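PDB 1YDG: NAD(P)H dehydrogenase (quinone) from Deinococcus radiodurans, which catalyses the FMN-dependent reduction of quinones to quinols with NADH or NADPH as electron donor. Local coordinates for residues V7-V12 with A81-S86; V43-P48 with T94-A99; A74-A79 with G111-K116. One frame throughout, in Å; residues are numbered along the deposited sequence.

Contact 1 (V7-V12 with A81-S86)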
ATOM      1  N   VAL B   7     -22.398  22.555  -4.690  1.00 21.80           N
ATOM      2  CA  VAL B   7     -21.819  21.213  -4.598  1.00 20.65           C
ATOM      3  C   VAL B   7     -22.343  20.500  -3.353  1.00 18.84           C
ATOM      4  O   VAL B   7     -22.405  21.083  -2.270  1.00 18.37           O
ATOM      5  CB  VAL B   7     -20.265  21.276  -4.533  1.00 20.33           C
ATOM      6  CG1 VAL B   7     -19.654  19.913  -4.170  1.00 21.70           C
ATOM      7  CG2 VAL B   7     -19.707  21.747  -5.851  1.00 21.07           C
ATOM      8  N   LYS B   8     -22.718  19.238  -3.509  1.00 17.92           N
ATOM      9  CA  LYS B   8     -23.216  18.448  -2.379  1.00 16.92           C
ATOM     10  C   LYS B   8     -22.054  17.662  -1.788  1.00 15.63           C
ATOM     11  O   LYS B   8     -21.494  16.789  -2.460  1.00 14.26           O
ATOM     12  CB  LYS B   8     -24.313  17.500  -2.839  1.00 16.78           C
ATOM     13  CG  LYS B   8     -25.578  18.211  -3.308  1.00 17.23           C
ATOM     14  CD  LYS B   8     -26.417  17.319  -4.210  1.00 17.89           C
ATOM     15  CE  LYS B   8     -27.737  18.010  -4.643  1.00 20.08           C
ATOM     16  NZ  LYS B   8     -27.558  19.446  -5.016  1.00 21.69           N
ATOM     17  N   LEU B   9     -21.715  17.980  -0.536  1.00 14.44           N
ATOM     18  CA  LEU B   9     -20.541  17.456   0.128  1.00 14.48           C
ATOM     19  C   LEU B   9     -20.965  16.683   1.344  1.00 13.71           C
ATOM     20  O   LEU B   9     -21.600  17.244   2.225  1.00 13.43           O
ATOM     21  CB  LEU B   9     -19.613  18.610   0.551  1.00 13.86           C
ATOM     22  CG  LEU B   9     -18.406  18.286   1.422  1.00 14.13           C
ATOM     23  CD1 LEU B   9     -17.344  17.444   0.687  1.00 15.20           C
ATOM     24  CD2 LEU B   9     -17.762  19.566   2.021  1.00 14.85           C
ATOM     25  N   ALA B  10     -20.605  15.404   1.387  1.00 13.50           N
ATOM     26  CA  ALA B  10     -20.813  14.548   2.555  1.00 13.56           C
ATOM     27  C   ALA B  10     -19.488  14.289   3.244  1.00 13.77           C
ATOM     28  O   ALA B  10     -18.557  13.757   2.620  1.00 13.22           O
ATOM     29  CB  ALA B  10     -21.429  13.227   2.143  1.00 13.52           C
ATOM     30  N   ILE B  11     -19.418  14.641   4.527  1.00 13.83           N
ATOM     31  CA  ILE B  11     -18.283  14.305   5.396  1.00 13.51           C
ATOM     32  C   ILE B  11     -18.730  13.141   6.253  1.00 13.34           C
ATOM     33  O   ILE B  11     -19.595  13.316   7.120  1.00 13.98           O
ATOM     34  CB  ILE B  11     -17.884  15.473   6.326  1.00 13.84           C
ATOM     35  CG1 ILE B  11     -17.763  16.809   5.570  1.00 14.89           C
ATOM     36  CG2 ILE B  11     -16.597  15.159   7.082  1.00 14.10           C
ATOM     37  CD1 ILE B  11     -16.789  16.808   4.451  1.00 16.79           C
ATOM     38  N   VAL B  12     -18.176  11.957   5.990  1.00 12.38           N
ATOM     39  CA  VAL B  12     -18.507  10.731   6.720  1.00 12.23           C
ATOM     40  C   VAL B  12     -17.283  10.371   7.565  1.00 12.04           C
ATOM     41  O   VAL B  12     -16.170  10.179   7.036  1.00 11.18           O
ATOM     42  CB  VAL B  12     -18.854   9.549   5.782  1.00 12.10           C
ATOM     43  CG1 VAL B  12     -19.176   8.295   6.584  1.00 11.90           C
ATOM     44  CG2 VAL B  12     -20.006   9.902   4.880  1.00 13.97           C
ATOM     45  N   ALA B  81     -19.415  15.149  -3.779  1.00 14.03           N
ATOM     46  CA  ALA B  81     -18.081  15.124  -3.223  1.00 13.50           C
ATOM     47  C   ALA B  81     -18.117  14.426  -1.880  1.00 13.12           C
ATOM     48  O   ALA B  81     -18.928  14.757  -1.037  1.00 13.49           O
ATOM     49  CB  ALA B  81     -17.559  16.549  -3.085  1.00 14.37           C
ATOM     50  N   ILE B  82     -17.234  13.452  -1.684  1.00 12.10           N
ATOM     51  CA  ILE B  82     -17.178  12.675  -0.456  1.00 12.29           C
ATOM     52  C   ILE B  82     -15.859  12.806   0.282  1.00 12.45           C
ATOM     53  O   ILE B  82     -14.786  12.695  -0.320  1.00 12.11           O
ATOM     54  CB  ILE B  82     -17.377  11.172  -0.767  1.00 12.39           C
ATOM     55  CG1 ILE B  82     -18.785  10.935  -1.319  1.00 12.41           C
ATOM     56  CG2 ILE B  82     -17.092  10.323   0.489  1.00 11.24           C
ATOM     57  CD1 ILE B  82     -18.944   9.673  -2.197  1.00 13.16           C
ATOM     58  N   VAL B  83     -15.933  13.008   1.594  1.00 12.35           N
ATOM     59  CA  VAL B  83     -14.757  12.872   2.447  1.00 12.23           C
ATOM     60  C   VAL B  83     -15.031  11.802   3.480  1.00 12.58           C
ATOM     61  O   VAL B  83     -16.081  11.837   4.124  1.00 11.90           O
ATOM     62  CB  VAL B  83     -14.383  14.199   3.184  1.00 12.66           C
ATOM     63  CG1 VAL B  83     -13.234  13.999   4.164  1.00 11.57           C
ATOM     64  CG2 VAL B  83     -14.057  15.321   2.203  1.00 12.99           C
ATOM     65  N   PHE B  84     -14.061  10.879   3.632  1.00 12.33           N
ATOM     66  CA  PHE B  84     -14.027   9.849   4.689  1.00 11.93           C
ATOM     67  C   PHE B  84     -12.904  10.140   5.688  1.00 12.01           C
ATOM     68  O   PHE B  84     -11.760  10.421   5.291  1.00 12.37           O
ATOM     69  CB  PHE B  84     -13.732   8.462   4.080  1.00 11.99           C
ATOM     70  CG  PHE B  84     -14.936   7.739   3.558  1.00 10.63           C
ATOM     71  CD1 PHE B  84     -16.140   8.400   3.318  1.00 11.64           C
ATOM     72  CD2 PHE B  84     -14.850   6.399   3.253  1.00 10.79           C
ATOM     73  CE1 PHE B  84     -17.247   7.714   2.809  1.00 10.71           C
ATOM     74  CE2 PHE B  84     -15.955   5.711   2.746  1.00 11.23           C
ATOM     75  CZ  PHE B  84     -17.138   6.369   2.524  1.00 11.52           C
ATOM     76  N   SER B  85     -13.236  10.058   6.965  1.00 11.73           N
ATOM     77  CA  SER B  85     -12.285  10.231   8.045  1.00 12.75           C
ATOM     78  C   SER B  85     -12.407   9.074   9.020  1.00 12.38           C
ATOM     79  O   SER B  85     -13.503   8.763   9.500  1.00 12.78           O
ATOM     80  CB  SER B  85     -12.525  11.572   8.754  1.00 12.61           C
ATOM     81  OG  SER B  85     -11.563  11.792   9.764  1.00 14.21           O
ATOM     82  N   SER B  86     -11.284   8.417   9.297  1.00 12.20           N
ATOM     83  CA  SER B  86     -11.224   7.382  10.308  1.00 12.76           C
ATOM     84  C   SER B  86      -9.940   7.448  11.107  1.00 13.30           C
ATOM     85  O   SER B  86      -8.885   7.599  10.509  1.00 14.10           O
ATOM     86  CB  SER B  86     -11.261   6.010   9.642  1.00 12.50           C
ATOM     87  OG  SER B  86     -11.166   5.013  10.618  1.00  9.73           O
TER
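Two neighbouring parallel strands of the central flavodoxin-like sheet meet here, L9, A10, I11 and V12 lying beside A81, I82, V83 and F84 in register. Their axes approach to 4.8 Å and run within 11° of parallel. K8, A10 and V12 turn their backbone polar groups toward A81, V83 and S85, and five hydrogen bonds result. A81 N gives to K8 O, and A81 O takes A10 N; A10 O then accepts V83 N, and V83 O receives V12 N at 2.8 Å. The last rung, S85 N to V12 O, spans 2.9 Å. L9 and I11 bond on the other edge to E37 and R39 of strand 37-42, which makes strand 8-13 an interior strand of the sheet, parallel to both neighbours.

In this doubly wound alpha/beta fold each face of the sheet is covered by helix. On one face the CD1 methyl of L9 reaches 3.9 Å from A81 CB and also borders V83 CG2. With CG1 anti to the carbonyl carbon (chi1 -48°) and a further bend at chi2, I11 brings CD1 to 3.8 Å from V83 CB as the two side chains run alongside each other. V190, Q193 and T197 of helix 180-204 pack over this face. On the opposite face V12 and F84 point the same way, V12 CB lying 3.8 Å from F84 CD1 and approaching the ring obliquely; the ring also makes an edge-to-face contact with F118. L76 of helix 73-78 touches V12, I82 and F84. Toward the C-terminal ends of the strands, S85 comes near G20 and S123, both FMN-binding residues.

Contact 2 (V43-P48 with T94-A99); sequences VRETAP and TSQMRA
Q96 and M97, in the first turn of helix 95-102, meet the loop that follows strand 37-42, from V43 through T46. T94 starts the helix as its N-cap, its OG1 accepting from M97 N, while S95 N bonds to D102 of the second subunit.

Q96 carries most of the contact. Its chain bends at chi2 (95°), which lays the amide alongside E45; NE2 donates to E45 OE1 over 2.9 Å in a nearly straight bond (168°), using the syn lone pair of that oxygen. The acceptor lies close to the amide plane, yet carboxylate and amide are turned 78° apart. A47 N reaches the same OE1 from the anti side, also at 2.9 Å, and OE2 is engaged by Y14 OH and W58 NE1, so both carboxylate oxygens are gripped. A leucine in place of E45 would probably leave the Q96 amide free to turn and A47 N, Y14 OH and W58 NE1 without their acceptor. Further back along Q96, T46 OG1 sits 3.2 Å from CG, and V43 CG1 presses on the backbone O at 3.2 Å. A water donates to both Q96 O (2.8 Å) and R44 O (2.7 Å), bridging helix and loop.

M97 leads its CB away from the loop, but its bent chain brings CE to 3.9 Å from V43 CG2, the two side chains crossing at about a right angle.

E45 and Q96 lie beside the FMN-binding residues S16 and R89. Around this junction, M97 packs on strand 81-89, helices 49-52 and 56-64 flank E45 and A47, and the second subunit approaches S95, R98 and A99.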
ATOM      1  N   VAL B  43     -20.299   7.779  11.512  1.00 13.29           N
ATOM      2  CA  VAL B  43     -20.369   6.356  11.258  1.00 13.53           C
ATOM      3  C   VAL B  43     -20.938   5.654  12.500  1.00 13.48           C
ATOM      4  O   VAL B  43     -20.461   5.841  13.616  1.00 13.22           O
ATOM      5  CB  VAL B  43     -18.966   5.772  10.881  1.00 12.33           C
ATOM      6  CG1 VAL B  43     -18.982   4.255  10.862  1.00 11.55           C
ATOM      7  CG2 VAL B  43     -18.483   6.307   9.531  1.00 12.74           C
ATOM      8  N   ARG B  44     -21.922   4.802  12.270  1.00 15.22           N
ATOM      9  CA  ARG B  44     -22.534   3.995  13.321  1.00 16.15           C
ATOM     10  C   ARG B  44     -21.497   3.280  14.177  1.00 16.12           C
ATOM     11  O   ARG B  44     -20.555   2.642  13.670  1.00 14.79           O
ATOM     12  CB  ARG B  44     -23.494   2.952  12.740  1.00 16.49           C
ATOM     13  CG  ARG B  44     -24.273   2.213  13.804  1.00 17.37           C
ATOM     14  CD  ARG B  44     -25.106   1.078  13.269  1.00 20.88           C
ATOM     15  NE  ARG B  44     -26.285   1.594  12.584  1.00 26.25           N
ATOM     16  CZ  ARG B  44     -27.384   0.886  12.320  1.00 28.95           C
ATOM     17  NH1 ARG B  44     -27.468  -0.405  12.659  1.00 31.52           N
ATOM     18  NH2 ARG B  44     -28.409   1.470  11.689  1.00 28.92           N
ATOM     19  N   GLU B  45     -21.706   3.393  15.483  1.00 16.31           N
ATOM     20  CA  GLU B  45     -20.866   2.768  16.472  1.00 16.99           C
ATOM     21  C   GLU B  45     -21.305   1.331  16.652  1.00 17.86           C
ATOM     22  O   GLU B  45     -22.475   1.049  16.918  1.00 18.65           O
ATOM     23  CB  GLU B  45     -20.967   3.545  17.797  1.00 16.54           C
ATOM     24  CG  GLU B  45     -20.164   2.971  18.912  1.00 15.87           C
ATOM     25  CD  GLU B  45     -18.698   2.893  18.549  1.00 13.75           C
ATOM     26  OE1 GLU B  45     -18.251   1.796  18.167  1.00 14.35           O
ATOM     27  OE2 GLU B  45     -18.039   3.939  18.584  1.00 11.48           O
ATOM     28  N   THR B  46     -20.367   0.412  16.494  1.00 18.22           N
ATOM     29  CA  THR B  46     -20.646  -1.002  16.671  1.00 19.26           C
ATOM     30  C   THR B  46     -20.133  -1.563  17.999  1.00 19.57           C
ATOM     31  O   THR B  46     -20.546  -2.659  18.399  1.00 19.91           O
ATOM     32  CB  THR B  46     -20.020  -1.816  15.528  1.00 19.06           C
ATOM     33  OG1 THR B  46     -18.611  -1.582  15.513  1.00 20.46           O
ATOM     34  CG2 THR B  46     -20.599  -1.385  14.185  1.00 21.02           C
ATOM     35  N   ALA B  47     -19.224  -0.851  18.668  1.00 19.75           N
ATOM     36  CA  ALA B  47     -18.633  -1.359  19.920  1.00 19.91           C
ATOM     37  C   ALA B  47     -19.697  -1.737  20.945  1.00 20.14           C
ATOM     38  O   ALA B  47     -20.694  -1.033  21.080  1.00 19.90           O
ATOM     39  CB  ALA B  47     -17.688  -0.352  20.516  1.00 20.10           C
ATOM     40  N   PRO B  48     -19.485  -2.847  21.678  1.00 20.97           N
ATOM     41  CA  PRO B  48     -20.420  -3.153  22.766  1.00 21.49           C
ATOM     42  C   PRO B  48     -20.366  -2.058  23.834  1.00 21.87           C
ATOM     43  O   PRO B  48     -19.310  -1.441  24.023  1.00 21.85           O
ATOM     44  CB  PRO B  48     -19.925  -4.498  23.326  1.00 21.42           C
ATOM     45  CG  PRO B  48     -18.805  -4.950  22.451  1.00 21.53           C
ATOM     46  CD  PRO B  48     -18.393  -3.832  21.560  1.00 21.05           C
ATOM     47  N   THR B  94     -10.842   1.843  11.008  1.00 12.62           N
ATOM     48  CA  THR B  94     -11.589   1.121  12.020  1.00 12.47           C
ATOM     49  C   THR B  94     -12.589   0.159  11.398  1.00 11.99           C
ATOM     50  O   THR B  94     -13.128   0.417  10.316  1.00 12.33           O
ATOM     51  CB  THR B  94     -12.385   2.077  12.915  1.00 12.25           C
ATOM     52  OG1 THR B  94     -13.287   2.842  12.102  1.00 11.51           O
ATOM     53  CG2 THR B  94     -11.447   3.007  13.689  1.00 12.69           C
ATOM     54  N   SER B  95     -12.895  -0.916  12.114  1.00 12.00           N
ATOM     55  CA  SER B  95     -13.960  -1.825  11.695  1.00 12.53           C
ATOM     56  C   SER B  95     -15.289  -1.085  11.518  1.00 12.46           C
ATOM     57  O   SER B  95     -16.087  -1.450  10.664  1.00 12.08           O
ATOM     58  CB  SER B  95     -14.129  -2.986  12.684  1.00 12.78           C
ATOM     59  OG  SER B  95     -14.450  -2.513  13.975  1.00 14.20           O
ATOM     60  N   GLN B  96     -15.503  -0.017  12.284  1.00 12.56           N
ATOM     61  CA  GLN B  96     -16.761   0.719  12.210  1.00 12.91           C
ATOM     62  C   GLN B  96     -16.880   1.382  10.829  1.00 12.88           C
ATOM     63  O   GLN B  96     -17.933   1.328  10.178  1.00 13.34           O
ATOM     64  CB  GLN B  96     -16.866   1.752  13.348  1.00 13.03           C
ATOM     65  CG  GLN B  96     -17.023   1.149  14.754  1.00 12.28           C
ATOM     66  CD  GLN B  96     -15.704   0.990  15.523  1.00 13.19           C
ATOM     67  OE1 GLN B  96     -14.632   0.836  14.925  1.00 14.72           O
ATOM     68  NE2 GLN B  96     -15.785   1.040  16.859  1.00 10.92           N
ATOM     69  N   MET B  97     -15.783   1.977  10.365  1.00 12.59           N
ATOM     70  CA  MET B  97     -15.751   2.567   9.051  1.00 12.19           C
ATOM     71  C   MET B  97     -15.872   1.473   7.995  1.00 11.99           C
ATOM     72  O   MET B  97     -16.670   1.595   7.070  1.00 12.09           O
ATOM     73  CB  MET B  97     -14.479   3.393   8.857  1.00 12.64           C
ATOM     74  CG  MET B  97     -14.264   3.935   7.430  1.00 12.75           C
ATOM     75  SD  MET B  97     -15.509   5.078   6.839  1.00 14.74           S
ATOM     76  CE  MET B  97     -15.119   6.641   7.601  1.00 12.93           C
ATOM     77  N   ARG B  98     -15.104   0.398   8.129  1.00 11.90           N
ATOM     78  CA  ARG B  98     -15.238  -0.714   7.170  1.00 12.06           C
ATOM     79  C   ARG B  98     -16.661  -1.295   7.162  1.00 11.78           C
ATOM     80  O   ARG B  98     -17.135  -1.703   6.126  1.00 11.89           O
ATOM     81  CB  ARG B  98     -14.241  -1.833   7.433  1.00 11.43           C
ATOM     82  CG  ARG B  98     -12.760  -1.439   7.348  1.00 13.59           C
ATOM     83  CD  ARG B  98     -12.362  -0.687   6.097  1.00 13.54           C
ATOM     84  NE  ARG B  98     -12.694  -1.391   4.856  1.00 14.00           N
ATOM     85  CZ  ARG B  98     -12.222  -1.075   3.650  1.00 15.25           C
ATOM     86  NH1 ARG B  98     -11.348  -0.078   3.493  1.00 16.61           N
ATOM     87  NH2 ARG B  98     -12.605  -1.773   2.589  1.00 15.36           N
ATOM     88  N   ALA B  99     -17.312  -1.377   8.318  1.00 11.93           N
ATOM     89  CA  ALA B  99     -18.691  -1.878   8.367  1.00 12.18           C
ATOM     90  C   ALA B  99     -19.597  -1.018   7.514  1.00 12.67           C
ATOM     91  O   ALA B  99     -20.435  -1.548   6.795  1.00 12.93           O
ATOM     92  CB  ALA B  99     -19.205  -1.938   9.785  1.00 12.49           C
TER
HETATM   93  O   HOH W   1     -20.465   1.259  11.384  1.00 11.24           O

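Contact 3 (A74-A79 with G111-K116)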
ATOM      1  N   ALA B  74     -27.401   6.231   1.113  1.00 14.62           N
ATOM      2  CA  ALA B  74     -28.067   7.311   0.382  1.00 14.08           C
ATOM      3  C   ALA B  74     -27.397   8.681   0.490  1.00 14.06           C
ATOM      4  O   ALA B  74     -27.592   9.550  -0.373  1.00 13.59           O
ATOM      5  CB  ALA B  74     -29.531   7.418   0.824  1.00 14.74           C
ATOM      6  N   ASP B  75     -26.629   8.890   1.555  1.00 14.33           N
ATOM      7  CA  ASP B  75     -25.816  10.092   1.700  1.00 14.76           C
ATOM      8  C   ASP B  75     -24.742  10.168   0.602  1.00 14.80           C
ATOM      9  O   ASP B  75     -24.460  11.259   0.057  1.00 15.28           O
ATOM     10  CB  ASP B  75     -25.153  10.129   3.094  1.00 15.09           C
ATOM     11  CG  ASP B  75     -26.170  10.383   4.235  1.00 16.11           C
ATOM     12  OD1 ASP B  75     -26.998  11.315   4.115  1.00 14.66           O
ATOM     13  OD2 ASP B  75     -26.115   9.656   5.251  1.00 15.22           O
ATOM     14  N   LEU B  76     -24.154   9.019   0.262  1.00 14.16           N
ATOM     15  CA  LEU B  76     -23.169   8.995  -0.827  1.00 14.56           C
ATOM     16  C   LEU B  76     -23.827   9.100  -2.204  1.00 14.72           C
ATOM     17  O   LEU B  76     -23.257   9.706  -3.097  1.00 14.62           O
ATOM     18  CB  LEU B  76     -22.267   7.768  -0.744  1.00 14.31           C
ATOM     19  CG  LEU B  76     -21.582   7.527   0.607  1.00 13.38           C
ATOM     20  CD1 LEU B  76     -20.483   6.529   0.448  1.00 14.52           C
ATOM     21  CD2 LEU B  76     -21.037   8.799   1.244  1.00 12.84           C
ATOM     22  N   GLU B  77     -25.021   8.512  -2.373  1.00 15.36           N
ATOM     23  CA  GLU B  77     -25.788   8.693  -3.611  1.00 15.02           C
ATOM     24  C   GLU B  77     -26.107  10.174  -3.815  1.00 14.90           C
ATOM     25  O   GLU B  77     -26.043  10.687  -4.932  1.00 15.40           O
ATOM     26  CB  GLU B  77     -27.067   7.853  -3.586  1.00 15.30           C
ATOM     27  CG  GLU B  77     -27.971   8.028  -4.818  1.00 16.34           C
ATOM     28  CD  GLU B  77     -29.214   7.112  -4.825  1.00 16.92           C
ATOM     29  OE1 GLU B  77     -29.257   6.113  -4.073  1.00 18.87           O
ATOM     30  OE2 GLU B  77     -30.159   7.402  -5.608  1.00 21.88           O
ATOM     31  N   TRP B  78     -26.450  10.856  -2.732  1.00 13.83           N
ATOM     32  CA  TRP B  78     -26.736  12.282  -2.760  1.00 13.60           C
ATOM     33  C   TRP B  78     -25.497  13.128  -3.065  1.00 13.37           C
ATOM     34  O   TRP B  78     -25.583  14.089  -3.836  1.00 12.36           O
ATOM     35  CB  TRP B  78     -27.355  12.726  -1.422  1.00 13.49           C
ATOM     36  CG  TRP B  78     -27.464  14.209  -1.227  1.00 12.93           C
ATOM     37  CD1 TRP B  78     -28.417  15.024  -1.721  1.00 12.96           C
ATOM     38  CD2 TRP B  78     -26.560  15.044  -0.489  1.00 13.81           C
ATOM     39  NE1 TRP B  78     -28.175  16.328  -1.342  1.00 13.41           N
ATOM     40  CE2 TRP B  78     -27.050  16.359  -0.568  1.00 12.14           C
ATOM     41  CE3 TRP B  78     -25.383  14.801   0.243  1.00 12.26           C
ATOM     42  CZ2 TRP B  78     -26.411  17.430   0.041  1.00 13.53           C
ATOM     43  CZ3 TRP B  78     -24.761  15.858   0.846  1.00 13.00           C
ATOM     44  CH2 TRP B  78     -25.261  17.163   0.735  1.00 13.80           C
ATOM     45  N   ALA B  79     -24.370  12.778  -2.446  1.00 13.57           N
ATOM     46  CA  ALA B  79     -23.152  13.574  -2.529  1.00 13.70           C
ATOM     47  C   ALA B  79     -22.583  13.628  -3.945  1.00 13.55           C
ATOM     48  O   ALA B  79     -22.704  12.705  -4.733  1.00 14.21           O
ATOM     49  CB  ALA B  79     -22.090  13.041  -1.560  1.00 13.65           C
ATOM     50  N   GLY B 111     -24.065   1.207 -10.005  1.00 27.21           N
ATOM     51  CA  GLY B 111     -23.250   2.206 -10.694  1.00 27.29           C
ATOM     52  C   GLY B 111     -23.353   3.625 -10.142  1.00 27.29           C
ATOM     53  O   GLY B 111     -22.751   4.534 -10.697  1.00 26.78           O
ATOM     54  N   LYS B 112     -24.081   3.814  -9.037  1.00 27.36           N
ATOM     55  CA  LYS B 112     -24.399   5.156  -8.521  1.00 27.67           C
ATOM     56  C   LYS B 112     -23.331   5.789  -7.608  1.00 27.28           C
ATOM     57  O   LYS B 112     -23.601   6.829  -7.003  1.00 27.61           O
ATOM     58  CB  LYS B 112     -25.737   5.142  -7.764  1.00 28.33           C
ATOM     59  CG  LYS B 112     -26.962   5.161  -8.642  1.00 29.28           C
ATOM     60  CD  LYS B 112     -28.218   5.356  -7.803  1.00 29.37           C
ATOM     61  CE  LYS B 112     -29.497   5.235  -8.637  1.00 30.76           C
ATOM     62  NZ  LYS B 112     -30.735   5.233  -7.776  1.00 32.23           N
ATOM     63  N   LEU B 113     -22.151   5.169  -7.489  1.00 26.55           N
ATOM     64  CA  LEU B 113     -21.014   5.774  -6.763  1.00 25.58           C
ATOM     65  C   LEU B 113     -19.996   6.394  -7.706  1.00 25.04           C
ATOM     66  O   LEU B 113     -19.157   7.190  -7.276  1.00 25.43           O
ATOM     67  CB  LEU B 113     -20.314   4.752  -5.874  1.00 25.71           C
ATOM     68  CG  LEU B 113     -20.967   4.357  -4.547  1.00 24.94           C
ATOM     69  CD1 LEU B 113     -20.181   3.248  -3.889  1.00 24.17           C
ATOM     70  CD2 LEU B 113     -21.099   5.526  -3.606  1.00 25.28           C
ATOM     71  N   ALA B 114     -20.088   6.052  -8.995  1.00 23.98           N
ATOM     72  CA  ALA B 114     -19.095   6.444  -9.970  1.00 22.99           C
ATOM     73  C   ALA B 114     -19.024   7.945 -10.124  1.00 22.21           C
ATOM     74  O   ALA B 114     -20.029   8.645  -9.992  1.00 21.42           O
ATOM     75  CB  ALA B 114     -19.390   5.817 -11.305  1.00 23.54           C
ATOM     76  N   ASN B 115     -17.808   8.427 -10.380  1.00 20.60           N
ATOM     77  CA  ASN B 115     -17.579   9.815 -10.733  1.00 20.23           C
ATOM     78  C   ASN B 115     -17.735  10.836  -9.594  1.00 19.14           C
ATOM     79  O   ASN B 115     -17.655  12.020  -9.844  1.00 20.25           O
ATOM     80  CB  ASN B 115     -18.443  10.207 -11.942  1.00 20.62           C
ATOM     81  CG  ASN B 115     -18.231   9.274 -13.124  1.00 22.51           C
ATOM     82  OD1 ASN B 115     -17.103   8.890 -13.421  1.00 22.12           O
ATOM     83  ND2 ASN B 115     -19.318   8.890 -13.789  1.00 24.92           N
ATOM     84  N   LYS B 116     -17.895  10.395  -8.352  1.00 17.29           N
ATOM     85  CA  LYS B 116     -17.948  11.337  -7.242  1.00 16.35           C
ATOM     86  C   LYS B 116     -16.508  11.613  -6.819  1.00 15.16           C
ATOM     87  O   LYS B 116     -15.657  10.741  -6.935  1.00 14.36           O
ATOM     88  CB  LYS B 116     -18.761  10.764  -6.091  1.00 16.43           C
ATOM     89  CG  LYS B 116     -20.223  10.597  -6.415  1.00 16.38           C
ATOM     90  CD  LYS B 116     -20.910   9.640  -5.474  1.00 16.70           C
ATOM     91  CE  LYS B 116     -22.318   9.285  -5.991  1.00 16.26           C
ATOM     92  NZ  LYS B 116     -23.263  10.454  -6.047  1.00 13.77           N
TER
HETATM   93  O   HOH W   2     -30.472   4.185  -5.625  1.00 39.41           O
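L76 and E77, in the last turn of helix 73-78, meet the loop that leads from helix 105-109 into strand 117-124. L76 packs its CB against L113 CD2 at 3.8 Å, and its carbonyl O takes a weak bond from K116 NZ at 3.0 Å.

E77 contributes twice. Its extended side chain crosses that of K112 obliquely, and OE2 forms a salt bridge with K112 NZ at 3.1 Å; the ammonium comes from above the carboxylate plane, 54° out of it. L107 of helix 105-109 touches both side chains. The backbone O of E77 also receives K116 NZ, at 3.0 Å, with the donor again above the carbonyl plane.

A79, the first residue past the helix, supplies the shortest bond: its O accepts K116 NZ at 2.7 Å, almost in line with the C=O (168°). The final bend of the lysine chain, chi4 -64°, turns NZ in among the three oxygens, while its CD rests on I82.

A lysine ammonium thus gathers carbonyls at the C-terminal end of a helix, where its positive charge would probably be stabilised by the helix dipole.

From the N terminus the segments come in the order 7-12, 43-48, 74-79, 81-86, 94-99 and 111-116, so that every pair of contacts crosses and none encloses another. Contact 1 closes the loop from the first strand across to strand 81-89. Contact 2 opens after strand 37-42, within that loop, and closes beyond it at the start of helix 95-102; contact 3 opens later on helix 73-78 and closes last, ahead of strand 117-124. Contact 1 is the hub: V12 meets V43 and S86 OG probably bonds T94 N toward contact 2, while A10 touches A79 toward contact 3. Contacts 2 and 3 do not touch, their centres being about 21 Å apart.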